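Local coordinates for protein caspase-1 subunit p19/18 (Spodoptera frugiperda, PDB 1M72) that is a cysteine protease that probably acts in the caspase cascade executing apoptosis, cutting target proteins on the carboxyl side of aspartate, at residues K49-T52 and G53-V56; W195-T198 and T199-S202. All blocks are in the same frame, centred on the assembly; numbering follows the deposited sequence.

Interaction 1 of 2, residues K49-T52 and G53-V56; sequences KSRT and GTNV
R51 and T54 face each other across a tight turn, their side chains crossing at about a right angle. The arginine chain leaves R51 CA beside the backbone nitrogen and bends at chi3 (52°), which swings the guanidinium round until one edge is presented to the threonine hydroxyl. T54 OG1 lies near the plane of that group, at the NH1 corner. R51 NH1 donates to T54 OG1 at 3.0 Å, but the bond is weak, bent to 147° at the hydrogen. A water reinforces it: the water accepts from R51 NH2 at 2.9 Å and is hydrogen-bonded to T54 OG1 at 2.8 Å, so the water and the hydroxyl together bridge the two terminal nitrogens.

T54 can do this because its hydroxyl stands anti to its own backbone nitrogen (chi1 -170°). The methyl then falls between the backbone nitrogen and the carbonyl carbon, and T54 CG2 rests 3.2 Å from R51 O. That carbonyl closes the type II beta turn from R51 to T54, accepting from T54 N at 3.1 Å. G53 occupies the third position with a positive phi, as is usual in this turn, and serves as N-cap of the helix that follows.

The guanidinium is gripped from several sides: R51 NH1 also donates to H40 O, and R51 NE forms a salt bridge with an acidic side chain of the bound peptide. This fits the arginine-lined S1 pocket by which caspases recognise aspartate. Just upstream, K49 O is hydrogen-bonded to H108 NE2, the probable catalytic histidine.

The turn thus connects the loop after strand 31-39 to the start of helix 54-67, with both R51 and T54 packed against L106 of strand 98-106.

Interaction 2 of 2, residues W195-T198 and T199-S202; sequences WRNT and TRGS
The carboxamide of N197 sits over the turn of a short beta hairpin, with T199 to one face, R200 CG over the other and R200 N at its oxygen edge. R200 N approaches N197 OD1 in the carbonyl plane, on a lone pair, at 2.7 Å. T199 N instead comes from above that plane, 2.6 Å from N197 OD1, closing an Asx turn, and the methyl T199 CG2 crowds the oxygen slightly to the same side. R200 CG, on the opposite face, is 3.5 Å from N197 OD1. With CG anti to the backbone nitrogen (chi1 172°), the N197 side chain runs forward along the loop, where OD1 can take both bonds and hold the three-residue connection T198-R200 in shape.

Below the loop, N197 and G201 form an antiparallel hydrogen-bonded pair: N197 N donates to G201 O at 2.9 Å, and G201 N to N197 O at 2.8 Å. The next pair, R196 with S202, is non-hydrogen-bonded, and both side chains leave on the same face, the one opposite N197.

In this caspase, strand 195-197 is also a peptide-binding edge. W195 and R196 continue the sheet as an antiparallel ladder with the bound peptide. R196 NE and NH1 form salt bridges to acidic side-chain atoms of that peptide; N197 ND2 makes a weak hydrogen bond to an acidic side chain. The indole of W195 stacks on W203. Where the hairpin passes into helix 203-215, S202 OG caps M205 N and is also hydrogen-bonded to D57 OD2.

In the fold
Interactions 1 and 2 lie on the same side of the chain's centre, their own centres 7 Å apart, and touch directly. T52 O of the 51-54 turn is 2.9 Å from R196 NH1, a probable hydrogen bond. V56 CG2 packs against T199 O at 3.5 Å. From the two contacts R51 and R196 converge on the bound peptide, consistent with the S1 pocket of caspases. Both arginine side chains lie near the probable catalytic H108, whose side chain is about 3 Å from R51 and about 4 Å from R196, nearest atoms; that of the probable nucleophile C150 is about 8 Å from R51 and about 7 Å from W195. Together the turn and the hairpin help to form the substrate cleft.

Interaction 1 of 2, residues K49-T52 and G53-V56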
# COMPACT_ATOMS: atom_id res chain seq x y z
N LYS C 49 0.24 26.82 11.03
CA LYS C 49 -0.58 27.03 12.21
C LYS C 49 -0.41 25.88 13.20
O LYS C 49 0.06 24.80 12.84
CB LYS C 49 -2.04 27.19 11.76
CG LYS C 49 -2.21 28.47 10.93
CD LYS C 49 -3.64 28.66 10.35
CE LYS C 49 -3.92 27.72 9.20
NZ LYS C 49 -4.99 28.27 8.32
N SER C 50 -0.77 26.10 14.45
CA SER C 50 -0.65 25.03 15.43
C SER C 50 -1.63 23.89 15.16
O SER C 50 -2.73 24.07 14.60
CB SER C 50 -0.76 25.58 16.84
OG SER C 50 0.48 26.17 17.18
N ARG C 51 -1.22 22.69 15.51
CA ARG C 51 -2.05 21.53 15.23
C ARG C 51 -2.88 21.10 16.46
O ARG C 51 -2.74 19.98 16.96
CB ARG C 51 -1.13 20.38 14.70
CG ARG C 51 -0.37 20.75 13.40
CD ARG C 51 0.34 19.53 12.71
NE ARG C 51 -0.57 18.40 12.51
CZ ARG C 51 -0.65 17.36 13.34
NH1 ARG C 51 0.13 17.29 14.41
NH2 ARG C 51 -1.51 16.37 13.11
N THR C 52 -3.73 22.01 16.94
CA THR C 52 -4.57 21.74 18.11
C THR C 52 -5.33 20.43 17.87
O THR C 52 -5.88 20.22 16.78
CB THR C 52 -5.57 22.90 18.39
OG1 THR C 52 -4.89 24.17 18.28
CG2 THR C 52 -6.15 22.75 19.80
N GLY C 53 -5.31 19.56 18.88
CA GLY C 53 -5.95 18.25 18.76
C GLY C 53 -4.97 17.06 18.63
O GLY C 53 -5.32 15.91 18.95
N THR C 54 -3.75 17.33 18.15
CA THR C 54 -2.74 16.28 17.96
C THR C 54 -2.35 15.63 19.30
O THR C 54 -1.94 14.49 19.30
CB THR C 54 -1.45 16.85 17.24
OG1 THR C 54 -0.60 15.77 16.86
CG2 THR C 54 -0.67 17.78 18.13
N ASN C 55 -2.50 16.35 20.41
CA ASN C 55 -2.16 15.78 21.71
C ASN C 55 -3.21 14.74 22.09
O ASN C 55 -2.92 13.78 22.83
CB ASN C 55 -2.03 16.87 22.81
CG ASN C 55 -0.77 17.74 22.63
OD1 ASN C 55 -0.56 18.72 23.36
ND2 ASN C 55 0.07 17.40 21.67
N VAL C 56 -4.43 14.91 21.60
CA VAL C 56 -5.44 13.90 21.84
C VAL C 56 -4.99 12.62 21.06
O VAL C 56 -5.05 11.50 21.61
CB VAL C 56 -6.83 14.39 21.35
CG1 VAL C 56 -7.86 13.24 21.44
CG2 VAL C 56 -7.31 15.57 22.22
O HOH W 1 -2.43 14.51 15.14

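Interaction 2 of 2, residues W195-T198 and T199-S202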
# COMPACT_ATOMS: atom_id res chain seq x y z
N TRP C 195 -7.57 15.28 7.36
CA TRP C 195 -8.34 16.02 8.34
C TRP C 195 -8.12 15.69 9.81
O TRP C 195 -7.95 14.52 10.20
CB TRP C 195 -9.82 15.92 8.03
CG TRP C 195 -10.19 16.60 6.77
CD1 TRP C 195 -10.18 16.06 5.52
CD2 TRP C 195 -10.74 17.92 6.63
NE1 TRP C 195 -10.69 16.95 4.61
CE2 TRP C 195 -11.04 18.10 5.26
CE3 TRP C 195 -11.01 18.97 7.53
CZ2 TRP C 195 -11.60 19.29 4.75
CZ3 TRP C 195 -11.56 20.16 7.03
CH2 TRP C 195 -11.85 20.30 5.64
N ARG C 196 -8.15 16.76 10.60
CA ARG C 196 -7.96 16.75 12.06
C ARG C 196 -9.05 17.57 12.78
O ARG C 196 -9.36 18.70 12.39
CB ARG C 196 -6.57 17.35 12.38
CG ARG C 196 -6.21 17.57 13.90
CD ARG C 196 -4.71 17.99 14.06
NE ARG C 196 -4.36 18.92 12.99
CZ ARG C 196 -4.68 20.21 12.97
NH1 ARG C 196 -5.34 20.74 14.01
NH2 ARG C 196 -4.42 20.95 11.88
N ASN C 197 -9.65 17.02 13.82
CA ASN C 197 -10.62 17.81 14.57
C ASN C 197 -9.86 18.34 15.79
O ASN C 197 -9.17 17.57 16.48
CB ASN C 197 -11.80 16.97 15.04
CG ASN C 197 -12.72 17.75 16.00
OD1 ASN C 197 -12.52 17.75 17.23
ND2 ASN C 197 -13.70 18.47 15.43
N THR C 198 -10.00 19.63 16.09
CA THR C 198 -9.26 20.22 17.22
C THR C 198 -9.64 19.67 18.58
O THR C 198 -8.91 19.87 19.53
CB THR C 198 -9.39 21.76 17.30
OG1 THR C 198 -10.79 22.11 17.34
CG2 THR C 198 -8.68 22.44 16.09
N THR C 199 -10.80 19.03 18.71
CA THR C 199 -11.06 18.52 20.04
C THR C 199 -10.95 17.00 20.12
O THR C 199 -10.53 16.47 21.15
CB THR C 199 -12.40 19.11 20.68
OG1 THR C 199 -13.09 18.06 21.39
CG2 THR C 199 -13.32 19.75 19.64
N ARG C 200 -11.21 16.29 19.02
CA ARG C 200 -11.13 14.83 19.03
C ARG C 200 -9.88 14.22 18.36
O ARG C 200 -9.70 13.00 18.38
CB ARG C 200 -12.37 14.22 18.39
CG ARG C 200 -13.69 14.81 18.83
CD ARG C 200 -14.82 13.78 18.58
NE ARG C 200 -16.18 14.33 18.64
CZ ARG C 200 -16.75 14.95 19.68
NH1 ARG C 200 -16.10 15.16 20.84
NH2 ARG C 200 -18.02 15.35 19.57
N GLY C 201 -9.02 15.05 17.78
CA GLY C 201 -7.86 14.53 17.10
C GLY C 201 -8.09 14.20 15.62
O GLY C 201 -9.17 14.48 15.06
N SER C 202 -7.11 13.60 14.96
CA SER C 202 -7.29 13.31 13.54
C SER C 202 -8.27 12.17 13.24
O SER C 202 -8.47 11.26 14.06
CB SER C 202 -5.94 13.02 12.86
OG SER C 202 -5.43 11.76 13.23